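Side-chain contacts in glutathione transferase (Phanerochaete chrysosporium, PDB 4F0C), which probably catalyses glutathione-dependent transfer reactions in this wood-degrading fungus and binds oxidized glutathione disulfide on its GST fold: residues Ser111-Gly114 against Pro115-Gln119; Gln141-Ile144 against Leu145-Gly149; Pro134-Ala137 against Glu138-Lys142. All blocks are in the same frame, centred on the assembly; numbering follows the deposited sequence.

In the fold
Along the chain, contact 1 comes first, on helix 96-126, followed by contacts 3 and 2 on successive turns of helix 134-155, where they share Gln141 and Lys142. Their centres form a compact triangle: about 10 Å separates contacts 1 and 2, 11 Å contacts 2 and 3, and 12 Å contacts 1 and 3. The two helices, which follow each other in the helical domain of the GST fold, pack through Phe117 against Ile144 and through Gln119 against Tyr140. Contact 1 lies against the bound glutathione disulfide, and contact 3 reaches the copy held by the second subunit, so these helices combine ligand binding with dimer contacts.

Contact 1 of 3, residues Ser111-Gly114 against Pro115-Gln119; sequences SGQG and PYFGQ. With GDS (oxidized glutathione disulfide), chain B.
The Phe117 ring carries the CG methylene of Gln113 over the centre of one face, 3.5 Å from the centroid and only 6° off the ring normal, a CH-pi contact. The Gln113 amide, farther out, is turned 63° from the ring plane, which excludes a parallel amide-ring stack. A chi1 of -173° swings CG of Gln113 opposite its own backbone nitrogen and over the aromatic ring one turn on. The amide itself is held elsewhere, OE1 by Gln109 and NE2 by the carbonyl of Phe173. Tyr116 is approached differently: Ser111 O comes to the ring edge, near its plane, 3.4 Å from CE2.

These pairs sit where helix 96-126 is irregular. Residues 111-113 form a wider pi-type turn, and the helix kinks at Pro115, whose nitrogen has no hydrogen to offer. Regular bonding resumes afterwards, with Phe117 N to Gln113 O at 2.9 Å and Gly118 N to Gly114 O at 2.8 Å. This is the helix of the GST fold that borders the glutathione pocket, and Gly114, Pro115 and Gly118 all belong to that pocket. The glycine carboxylate of the disulfide places OE6 3.2 Å from Pro115 N and 3.3 Å from Pro115 CG, an approach without a hydrogen bond. A turn later, the ligand's cysteinyl carbonyl O5 lies 3.3 Å from CA of Gly118, with no side chain between the helix backbone and the tripeptide.

The Gln119 side chain bends back so that NE2 donates to Pro115 O at 2.9 Å, with the acceptor in the amide plane. Its OE1 is hydrogen-bonded to Tyr140 OH and Arg139 NH2 of the second subunit. Ser111 OG meets Glu73 of the second subunit and N1 of the glutathione disulfide bound there, besides Phe107 O of its own chain.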
loop_
_atom_site.group_PDB
_atom_site.type_symbol
_atom_site.label_atom_id
_atom_site.label_comp_id
_atom_site.label_asym_id
_atom_site.label_seq_id
_atom_site.Cartn_x
_atom_site.Cartn_y
_atom_site.Cartn_z
ATOM N N SER A 111 -1.252 1.756 -1.922
ATOM C CA SER A 111 -1.275 0.623 -2.856
ATOM C C SER A 111 -1.804 1.055 -4.227
ATOM O O SER A 111 -1.511 0.443 -5.250
ATOM C CB SER A 111 -2.137 -0.534 -2.289
ATOM O OG SER A 111 -3.505 -0.153 -2.140
ATOM N N GLY A 112 -2.615 2.102 -4.242
ATOM C CA GLY A 112 -3.350 2.458 -5.458
ATOM C C GLY A 112 -2.878 3.790 -6.040
ATOM O O GLY A 112 -3.047 4.018 -7.223
ATOM N N GLN A 113 -2.297 4.675 -5.222
ATOM C CA GLN A 113 -1.738 5.921 -5.790
ATOM C C GLN A 113 -0.224 5.806 -6.039
ATOM O O GLN A 113 0.187 5.797 -7.193
ATOM C CB GLN A 113 -2.049 7.149 -4.933
ATOM C CG GLN A 113 -1.615 8.490 -5.596
ATOM C CD GLN A 113 -1.458 9.634 -4.599
ATOM O OE1 GLN A 113 -0.867 9.473 -3.539
ATOM N NE2 GLN A 113 -1.963 10.822 -4.972
ATOM N N GLY A 114 0.584 5.783 -4.970
ATOM C CA GLY A 114 2.048 5.708 -5.091
ATOM C C GLY A 114 2.584 4.744 -6.163
ATOM O O GLY A 114 3.320 5.148 -7.049
ATOM N N PRO A 115 2.191 3.453 -6.093
ATOM C CA PRO A 115 2.861 2.485 -6.959
ATOM C C PRO A 115 2.520 2.718 -8.434
ATOM O O PRO A 115 3.429 2.664 -9.252
ATOM C CB PRO A 115 2.315 1.129 -6.465
ATOM C CG PRO A 115 2.002 1.378 -4.985
ATOM C CD PRO A 115 1.359 2.783 -5.069
ATOM N N TYR A 116 1.275 3.060 -8.745
ATOM C CA TYR A 116 0.875 3.239 -10.134
ATOM C C TYR A 116 1.366 4.589 -10.659
ATOM O O TYR A 116 1.832 4.688 -11.785
ATOM C CB TYR A 116 -0.660 3.166 -10.255
ATOM C CG TYR A 116 -1.149 1.749 -10.033
ATOM C CD1 TYR A 116 -1.185 0.829 -11.081
ATOM C CD2 TYR A 116 -1.533 1.315 -8.765
ATOM C CE1 TYR A 116 -1.641 -0.505 -10.876
ATOM C CE2 TYR A 116 -1.966 -0.013 -8.544
ATOM C CZ TYR A 116 -2.017 -0.913 -9.599
ATOM O OH TYR A 116 -2.447 -2.222 -9.374
ATOM N N PHE A 117 1.236 5.627 -9.847
ATOM C CA PHE A 117 1.736 6.952 -10.270
ATOM C C PHE A 117 3.255 6.824 -10.487
ATOM O O PHE A 117 3.839 7.404 -11.422
ATOM C CB PHE A 117 1.451 8.036 -9.213
ATOM C CG PHE A 117 0.021 8.525 -9.155
ATOM C CD1 PHE A 117 -1.066 7.646 -9.263
ATOM C CD2 PHE A 117 -0.240 9.884 -8.918
ATOM C CE1 PHE A 117 -2.387 8.133 -9.170
ATOM C CE2 PHE A 117 -1.544 10.377 -8.800
ATOM C CZ PHE A 117 -2.631 9.497 -8.935
ATOM N N GLY A 118 3.898 6.059 -9.619
ATOM C CA GLY A 118 5.321 5.800 -9.737
ATOM C C GLY A 118 5.732 5.085 -11.018
ATOM O O GLY A 118 6.819 5.353 -11.544
ATOM N N GLN A 119 4.891 4.180 -11.531
ATOM C CA GLN A 119 5.252 3.494 -12.781
ATOM C C GLN A 119 5.149 4.492 -13.930
ATOM O O GLN A 119 5.995 4.478 -14.817
ATOM C CB GLN A 119 4.366 2.281 -13.073
ATOM C CG GLN A 119 4.390 1.213 -11.989
ATOM C CD GLN A 119 5.763 1.041 -11.415
ATOM O OE1 GLN A 119 6.682 0.556 -12.088
ATOM N NE2 GLN A 119 5.921 1.434 -10.143
HETATM N N1 GDS B . 5.679 2.218 -0.241
HETATM C CA1 GDS B . 6.948 2.987 0.047
HETATM C C1 GDS B . 6.659 4.245 0.959
HETATM O OE1 GDS B . 5.560 4.862 0.827
HETATM O OE2 GDS B . 7.530 4.521 1.834
HETATM C CB1 GDS B . 7.651 3.472 -1.270
HETATM C CG1 GDS B . 8.949 4.250 -0.956
HETATM C CD1 GDS B . 9.664 4.539 -2.239
HETATM O O1 GDS B . 9.259 4.235 -3.348
HETATM N N2 GDS B . 10.860 5.207 -2.072
HETATM C CA2 GDS B . 11.719 5.552 -3.222
HETATM C C2 GDS B . 13.070 4.894 -3.076
HETATM O O2 GDS B . 13.632 4.884 -1.977
HETATM C CB2 GDS B . 12.014 7.070 -3.254
HETATM S SG2 GDS B . 10.530 7.974 -3.747
HETATM N N3 GDS B . 13.639 4.414 -4.200
HETATM C CA3 GDS B . 14.944 3.818 -4.128
HETATM C C3 GDS B . 14.983 2.502 -4.896
HETATM O OE3 GDS B . 16.101 1.992 -5.127
HETATM O OE4 GDS B . 13.874 2.008 -5.171
HETATM N N4 GDS B . 7.435 4.360 -5.547
HETATM C CA4 GDS B . 6.136 3.674 -5.602
HETATM C C4 GDS B . 5.292 4.127 -4.374
HETATM O OE5 GDS B . 5.459 5.291 -3.927
HETATM O OE6 GDS B . 4.487 3.281 -3.934
HETATM C C5 GDS B . 8.082 4.736 -6.697
HETATM O O5 GDS B . 7.634 4.539 -7.828
HETATM C CA5 GDS B . 9.416 5.459 -6.559
HETATM N N5 GDS B . 10.276 5.200 -7.747
HETATM C CB5 GDS B . 9.119 6.956 -6.421
HETATM S SG5 GDS B . 10.621 7.864 -5.888
HETATM C CA6 GDS B . 12.703 1.911 -8.360
HETATM C C6 GDS B . 11.984 1.346 -9.650
HETATM O OE7 GDS B . 12.542 0.426 -10.287
HETATM O OE8 GDS B . 10.881 1.853 -9.946
HETATM N N6 GDS B . 13.679 0.942 -7.862
HETATM C CB6 GDS B . 13.349 3.273 -8.752
HETATM C CG6 GDS B . 12.321 4.407 -8.884
HETATM C CD6 GDS B . 11.547 4.597 -7.586
HETATM O O6 GDS B . 11.953 4.300 -6.456
#

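Contact 2 of 3, residues Gln141-Ile144 against Leu145-Gly149; sequences QKEI and LRVFG
Glu143 and Arg146 run alongside each other in the same direction, three residues apart on helix 134-155, and join through a side-on salt bridge. NE of Arg146 donates to OE1 of Glu143 at 3.2 Å, while NH2 donates to OE2 at 3.0 Å. Both carboxylate oxygens therefore face one edge of the guanidinium group and lie close to its plane. The match is not coplanar: the two planes are 34° apart, and NE approaches OE1 from above the carboxylate plane, whereas NH2 meets OE2 on its syn side but tilted out of that plane. Two bends bring the groups together. Glu143 turns at CB-CG (chi2 65°), and Arg146 folds at CG-CD (chi3 64°), which returns its edge to the carboxylate.

A second pair, Ile144 and Phe148, also lies side by side, the two side chains pointing the same way. The CG2 methyl of Ile144 rests over one ring face, displaced toward the rim, with its nearest approach at CE2 of Phe148, 3.8 Å away. This is CH-pi packing, and the ring is met edge-to-face by Phe197 as well. Both side chains press on Ala180 of helix 174-184, and Ile144 also touches Phe117 of helix 96-126, so this side of the helix belongs to the interior of the helical GST domain.

Backbone bonds of the ordinary helical i to i+4 kind run beneath both pairs, among them Val147 N to Glu143 O at 2.9 Å and Phe148 N to Ile144 O at 2.9 Å.

At the dimer boundary, NH2 of Arg146 has a second acceptor in Asn55 of the second subunit, and Lys45 of that subunit brings a like charge close to NH1. The Glu143 carboxylate would partly offset this gathering of positive charge, and the paired guanidinium probably favours its ionised form.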
loop_
_atom_site.group_PDB
_atom_site.type_symbol
_atom_site.label_atom_id
_atom_site.label_comp_id
_atom_site.label_asym_id
_atom_site.label_seq_id
_atom_site.Cartn_x
_atom_site.Cartn_y
_atom_site.Cartn_z
ATOM N N GLN A 141 -0.544 6.423 -16.952
ATOM C CA GLN A 141 -1.247 7.708 -17.039
ATOM C C GLN A 141 -2.775 7.517 -16.997
ATOM O O GLN A 141 -3.507 8.271 -16.343
ATOM C CB GLN A 141 -0.837 8.435 -18.319
ATOM C CG GLN A 141 0.631 8.887 -18.304
ATOM C CD GLN A 141 1.033 9.433 -19.636
ATOM O OE1 GLN A 141 1.019 8.705 -20.637
ATOM N NE2 GLN A 141 1.335 10.737 -19.685
ATOM N N LYS A 142 -3.265 6.506 -17.702
ATOM C CA LYS A 142 -4.695 6.194 -17.628
ATOM C C LYS A 142 -5.109 5.815 -16.198
ATOM O O LYS A 142 -6.200 6.184 -15.740
ATOM C CB LYS A 142 -5.046 5.067 -18.607
ATOM C CG LYS A 142 -5.161 5.542 -20.054
ATOM C CD LYS A 142 -5.217 4.355 -21.031
ATOM C CE LYS A 142 -5.592 4.823 -22.438
ATOM N NZ LYS A 142 -5.320 3.751 -23.429
ATOM N N GLU A 143 -4.246 5.089 -15.491
ATOM C CA GLU A 143 -4.526 4.724 -14.089
ATOM C C GLU A 143 -4.528 5.957 -13.185
ATOM O O GLU A 143 -5.324 6.062 -12.253
ATOM C CB GLU A 143 -3.515 3.679 -13.552
ATOM C CG GLU A 143 -3.826 3.187 -12.119
ATOM C CD GLU A 143 -5.161 2.384 -12.001
ATOM O OE1 GLU A 143 -5.808 2.132 -13.035
ATOM O OE2 GLU A 143 -5.548 2.029 -10.875
ATOM N N ILE A 144 -3.632 6.901 -13.451
ATOM C CA ILE A 144 -3.709 8.178 -12.733
ATOM C C ILE A 144 -5.091 8.826 -12.886
ATOM O O ILE A 144 -5.680 9.255 -11.905
ATOM C CB ILE A 144 -2.604 9.166 -13.227
ATOM C CG1 ILE A 144 -1.239 8.647 -12.756
ATOM C CG2 ILE A 144 -2.919 10.572 -12.767
ATOM C CD1 ILE A 144 -0.012 9.380 -13.396
ATOM N N LEU A 145 -5.582 8.922 -14.120
ATOM C CA LEU A 145 -6.906 9.529 -14.365
ATOM C C LEU A 145 -8.001 8.722 -13.677
ATOM O O LEU A 145 -9.008 9.292 -13.210
ATOM C CB LEU A 145 -7.198 9.639 -15.864
ATOM C CG LEU A 145 -6.195 10.437 -16.704
ATOM C CD1 LEU A 145 -6.695 10.586 -18.147
ATOM C CD2 LEU A 145 -6.002 11.807 -16.045
ATOM N N ARG A 146 -7.827 7.398 -13.635
ATOM C CA ARG A 146 -8.835 6.552 -12.989
ATOM C C ARG A 146 -8.892 6.876 -11.492
ATOM O O ARG A 146 -9.987 7.024 -10.899
ATOM C CB ARG A 146 -8.577 5.054 -13.194
ATOM C CG ARG A 146 -9.802 4.173 -12.810
ATOM C CD ARG A 146 -9.421 2.679 -12.595
ATOM N NE ARG A 146 -8.520 2.518 -11.457
ATOM C CZ ARG A 146 -8.916 2.440 -10.187
ATOM N NH1 ARG A 146 -10.220 2.512 -9.863
ATOM N NH2 ARG A 146 -8.003 2.298 -9.239
ATOM N N VAL A 147 -7.720 6.983 -10.870
ATOM C CA VAL A 147 -7.641 7.315 -9.456
ATOM C C VAL A 147 -8.221 8.712 -9.203
ATOM O O VAL A 147 -8.951 8.904 -8.232
ATOM C CB VAL A 147 -6.197 7.198 -8.923
ATOM C CG1 VAL A 147 -6.019 7.862 -7.508
ATOM C CG2 VAL A 147 -5.759 5.684 -8.934
ATOM N N PHE A 148 -7.886 9.669 -10.067
ATOM C CA PHE A 148 -8.521 10.994 -10.003
ATOM C C PHE A 148 -10.056 10.880 -10.053
ATOM O O PHE A 148 -10.756 11.565 -9.304
ATOM C CB PHE A 148 -8.072 11.879 -11.168
ATOM C CG PHE A 148 -6.698 12.482 -10.997
ATOM C CD1 PHE A 148 -6.004 12.378 -9.795
ATOM C CD2 PHE A 148 -6.097 13.165 -12.062
ATOM C CE1 PHE A 148 -4.735 12.939 -9.667
ATOM C CE2 PHE A 148 -4.831 13.725 -11.932
ATOM C CZ PHE A 148 -4.154 13.619 -10.740
ATOM N N GLY A 149 -10.568 10.031 -10.941
ATOM C CA GLY A 149 -12.016 9.786 -11.051
ATOM C C GLY A 149 -12.612 9.249 -9.745
ATOM O O GLY A 149 -13.684 9.679 -9.288
#

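Contact 3 of 3, residues Pro134-Ala137 against Glu138-Lys142; sequences PTIA and ERYQK. With GDS (oxidized glutathione disulfide), chain C; SO4 (sulfate ion), chain E.
Ile136 lays its CG2 methyl beside the Tyr140 ring, 4.2 Å from CE2, the two side chains extending in the same direction one helical turn apart. On the flank occupied by Pro134 and Gln141, a water bridges the turn: it donates to Pro134 O at 2.6 Å and to Gln141 OE1 at 2.8 Å. Beneath these side chains, Gln141 N binds Ala137 O at 2.9 Å, nearly in line with the carbonyl bond. The bond from Glu138 N to Pro134 O is more bent, as its donor stands above the carbonyl plane in this first turn of helix 134-155. Asn133, just before the helix, accepts from Ile136 N.

The Tyr140 ring also meets its neighbour. CG of Arg139 lies 3.8 Å above the centre of one ring face, and NE makes a weak bond to the Tyr140 hydroxyl, whose stronger partner is Gln119 of the second subunit. An extended chain (chi3 173°) carries the Arg139 guanidinium well beyond the helix. There it grips, two nitrogens to two oxygens, the alpha-carboxylate of a gamma-glutamyl residue of the glutathione disulfide held in the second subunit's site: NH2 to OE8 at 2.8 Å, almost straight at 173°, and NH1 to OE7 at 2.9 Å. NH1 additionally donates to O2 of a sulfate, probably from the crystallisation liquor, at 2.8 Å. Arg139 thus completes a ligand site built mainly by the other chain, where the ligand also binds Ser74 and His44 of that subunit.

Within its own chain, the segment packs on helix 96-126, with Ile136 and Ala137 against Phe123 and Tyr140 against Gln119. Across the dimer interface, Ile136 meets Ile136 of the second subunit and Arg139 makes a cation-pi contact with Trp122 of that subunit, setting the start of helix 134-155 between helix 96-126 and the partner chain.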
loop_
_atom_site.group_PDB
_atom_site.type_symbol
_atom_site.label_atom_id
_atom_site.label_comp_id
_atom_site.label_asym_id
_atom_site.label_seq_id
_atom_site.Cartn_x
_atom_site.Cartn_y
_atom_site.Cartn_z
ATOM N N PRO A 134 7.004 6.179 -23.383
ATOM C CA PRO A 134 5.655 6.781 -23.333
ATOM C C PRO A 134 4.483 5.828 -23.648
ATOM O O PRO A 134 3.386 6.038 -23.115
ATOM C CB PRO A 134 5.739 7.908 -24.363
ATOM C CG PRO A 134 7.191 8.280 -24.368
ATOM C CD PRO A 134 7.919 6.968 -24.226
ATOM N N THR A 135 4.693 4.804 -24.478
ATOM C CA THR A 135 3.629 3.828 -24.735
ATOM C C THR A 135 3.253 2.992 -23.508
ATOM O O THR A 135 2.065 2.828 -23.178
ATOM C CB THR A 135 3.999 2.865 -25.881
ATOM O OG1 THR A 135 4.236 3.614 -27.083
ATOM C CG2 THR A 135 2.876 1.861 -26.133
ATOM N N ILE A 136 4.262 2.436 -22.837
ATOM C CA ILE A 136 3.991 1.691 -21.615
ATOM C C ILE A 136 3.517 2.671 -20.560
ATOM O O ILE A 136 2.624 2.354 -19.776
ATOM C CB ILE A 136 5.243 0.922 -21.110
ATOM C CG1 ILE A 136 5.571 -0.236 -22.064
ATOM C CG2 ILE A 136 5.047 0.414 -19.688
ATOM C CD1 ILE A 136 4.464 -1.297 -22.153
ATOM N N ALA A 137 4.094 3.869 -20.549
ATOM C CA ALA A 137 3.665 4.897 -19.583
ATOM C C ALA A 137 2.182 5.222 -19.697
ATOM O O ALA A 137 1.539 5.529 -18.694
ATOM C CB ALA A 137 4.491 6.185 -19.727
ATOM N N GLU A 138 1.639 5.164 -20.908
ATOM C CA GLU A 138 0.227 5.515 -21.087
ATOM C C GLU A 138 -0.710 4.656 -20.239
ATOM O O GLU A 138 -1.728 5.137 -19.764
ATOM C CB GLU A 138 -0.209 5.476 -22.557
ATOM C CG GLU A 138 -1.647 5.912 -22.702
ATOM C CD GLU A 138 -2.002 6.293 -24.113
ATOM O OE1 GLU A 138 -1.159 6.096 -25.008
ATOM O OE2 GLU A 138 -3.119 6.796 -24.315
ATOM N N ARG A 139 -0.374 3.378 -20.060
ATOM C CA ARG A 139 -1.154 2.512 -19.179
ATOM C C ARG A 139 -1.268 3.124 -17.783
ATOM O O ARG A 139 -2.344 3.113 -17.163
ATOM C CB ARG A 139 -0.513 1.103 -19.112
ATOM C CG ARG A 139 -0.793 0.319 -17.795
ATOM C CD ARG A 139 -0.265 -1.151 -17.874
ATOM N NE ARG A 139 -0.369 -1.854 -16.593
ATOM C CZ ARG A 139 -1.479 -2.424 -16.115
ATOM N NH1 ARG A 139 -2.605 -2.405 -16.808
ATOM N NH2 ARG A 139 -1.469 -3.016 -14.923
ATOM N N TYR A 140 -0.163 3.665 -17.283
ATOM C CA TYR A 140 -0.148 4.232 -15.929
ATOM C C TYR A 140 -0.695 5.657 -15.877
ATOM O O TYR A 140 -1.258 6.058 -14.870
ATOM C CB TYR A 140 1.257 4.111 -15.329
ATOM C CG TYR A 140 1.640 2.655 -15.280
ATOM C CD1 TYR A 140 1.046 1.807 -14.350
ATOM C CD2 TYR A 140 2.528 2.105 -16.210
ATOM C CE1 TYR A 140 1.354 0.455 -14.316
ATOM C CE2 TYR A 140 2.835 0.759 -16.182
ATOM C CZ TYR A 140 2.236 -0.064 -15.231
ATOM O OH TYR A 140 2.527 -1.412 -15.182
ATOM N N GLN A 141 -0.544 6.423 -16.952
ATOM C CA GLN A 141 -1.247 7.708 -17.039
ATOM C C GLN A 141 -2.775 7.517 -16.997
ATOM O O GLN A 141 -3.507 8.271 -16.343
ATOM C CB GLN A 141 -0.837 8.435 -18.319
ATOM C CG GLN A 141 0.631 8.887 -18.304
ATOM C CD GLN A 141 1.033 9.433 -19.636
ATOM O OE1 GLN A 141 1.019 8.705 -20.637
ATOM N NE2 GLN A 141 1.335 10.737 -19.685
ATOM N N LYS A 142 -3.265 6.506 -17.702
ATOM C CA LYS A 142 -4.695 6.194 -17.628
ATOM C C LYS A 142 -5.109 5.815 -16.198
ATOM O O LYS A 142 -6.200 6.184 -15.740
ATOM C CB LYS A 142 -5.046 5.067 -18.607
ATOM C CG LYS A 142 -5.161 5.542 -20.054
ATOM C CD LYS A 142 -5.217 4.355 -21.031
ATOM C CE LYS A 142 -5.592 4.823 -22.438
ATOM N NZ LYS A 142 -5.320 3.751 -23.429
HETATM N N1 GDS C . -4.740 -2.511 -2.906
HETATM C CA1 GDS C . -5.999 -3.284 -3.228
HETATM C C1 GDS C . -6.317 -4.352 -2.109
HETATM O OE1 GDS C . -5.354 -4.926 -1.515
HETATM O OE2 GDS C . -7.535 -4.520 -1.815
HETATM C CB1 GDS C . -5.897 -4.020 -4.611
HETATM C CG1 GDS C . -7.195 -4.798 -4.926
HETATM C CD1 GDS C . -7.112 -5.336 -6.320
HETATM O O1 GDS C . -6.154 -5.205 -7.064
HETATM N N2 GDS C . -8.239 -6.026 -6.719
HETATM C CA2 GDS C . -8.352 -6.604 -8.072
HETATM C C2 GDS C . -9.529 -6.001 -8.798
HETATM O O2 GDS C . -10.597 -5.832 -8.202
HETATM C CB2 GDS C . -8.658 -8.118 -8.002
HETATM S SG2 GDS C . -7.191 -9.017 -7.448
HETATM N N3 GDS C . -9.372 -5.747 -10.114
HETATM C CA3 GDS C . -10.474 -5.215 -10.864
HETATM C C3 GDS C . -10.023 -4.052 -11.740
HETATM O OE3 GDS C . -10.808 -3.646 -12.624
HETATM O OE4 GDS C . -8.919 -3.557 -11.448
HETATM N N4 GDS C . -3.438 -5.609 -7.859
HETATM C CA4 GDS C . -2.285 -4.878 -7.316
HETATM C C4 GDS C . -2.266 -5.072 -5.770
HETATM O OE5 GDS C . -2.709 -6.150 -5.295
HETATM O OE6 GDS C . -1.788 -4.124 -5.115
HETATM C C5 GDS C . -3.374 -6.208 -9.094
HETATM O O5 GDS C . -2.375 -6.183 -9.813
HETATM C CA5 GDS C . -4.604 -6.963 -9.581
HETATM N N5 GDS C . -4.666 -6.953 -11.069
HETATM C CB5 GDS C . -4.506 -8.398 -9.053
HETATM S SG5 GDS C . -6.099 -9.277 -9.276
HETATM C CA6 GDS C . -6.200 -3.943 -13.449
HETATM C C6 GDS C . -4.868 -3.570 -14.216
HETATM O OE7 GDS C . -4.943 -2.801 -15.199
HETATM O OE8 GDS C . -3.808 -4.063 -13.774
HETATM N N6 GDS C . -7.240 -2.954 -13.734
HETATM C CB6 GDS C . -6.598 -5.383 -13.893
HETATM C CG6 GDS C . -5.722 -6.469 -13.249
HETATM C CD6 GDS C . -5.788 -6.397 -11.729
HETATM O O6 GDS C . -6.727 -5.933 -11.071
HETATM S S SO4 E . -4.268 -0.719 -20.066
HETATM O O1 SO4 E . -5.502 -1.516 -20.133
HETATM O O2 SO4 E . -3.246 -1.511 -19.388
HETATM O O3 SO4 E . -3.781 -0.387 -21.400
HETATM O O4 SO4 E . -4.539 0.526 -19.354
HETATM O O HOH W 1 2.589 8.465 -22.887
#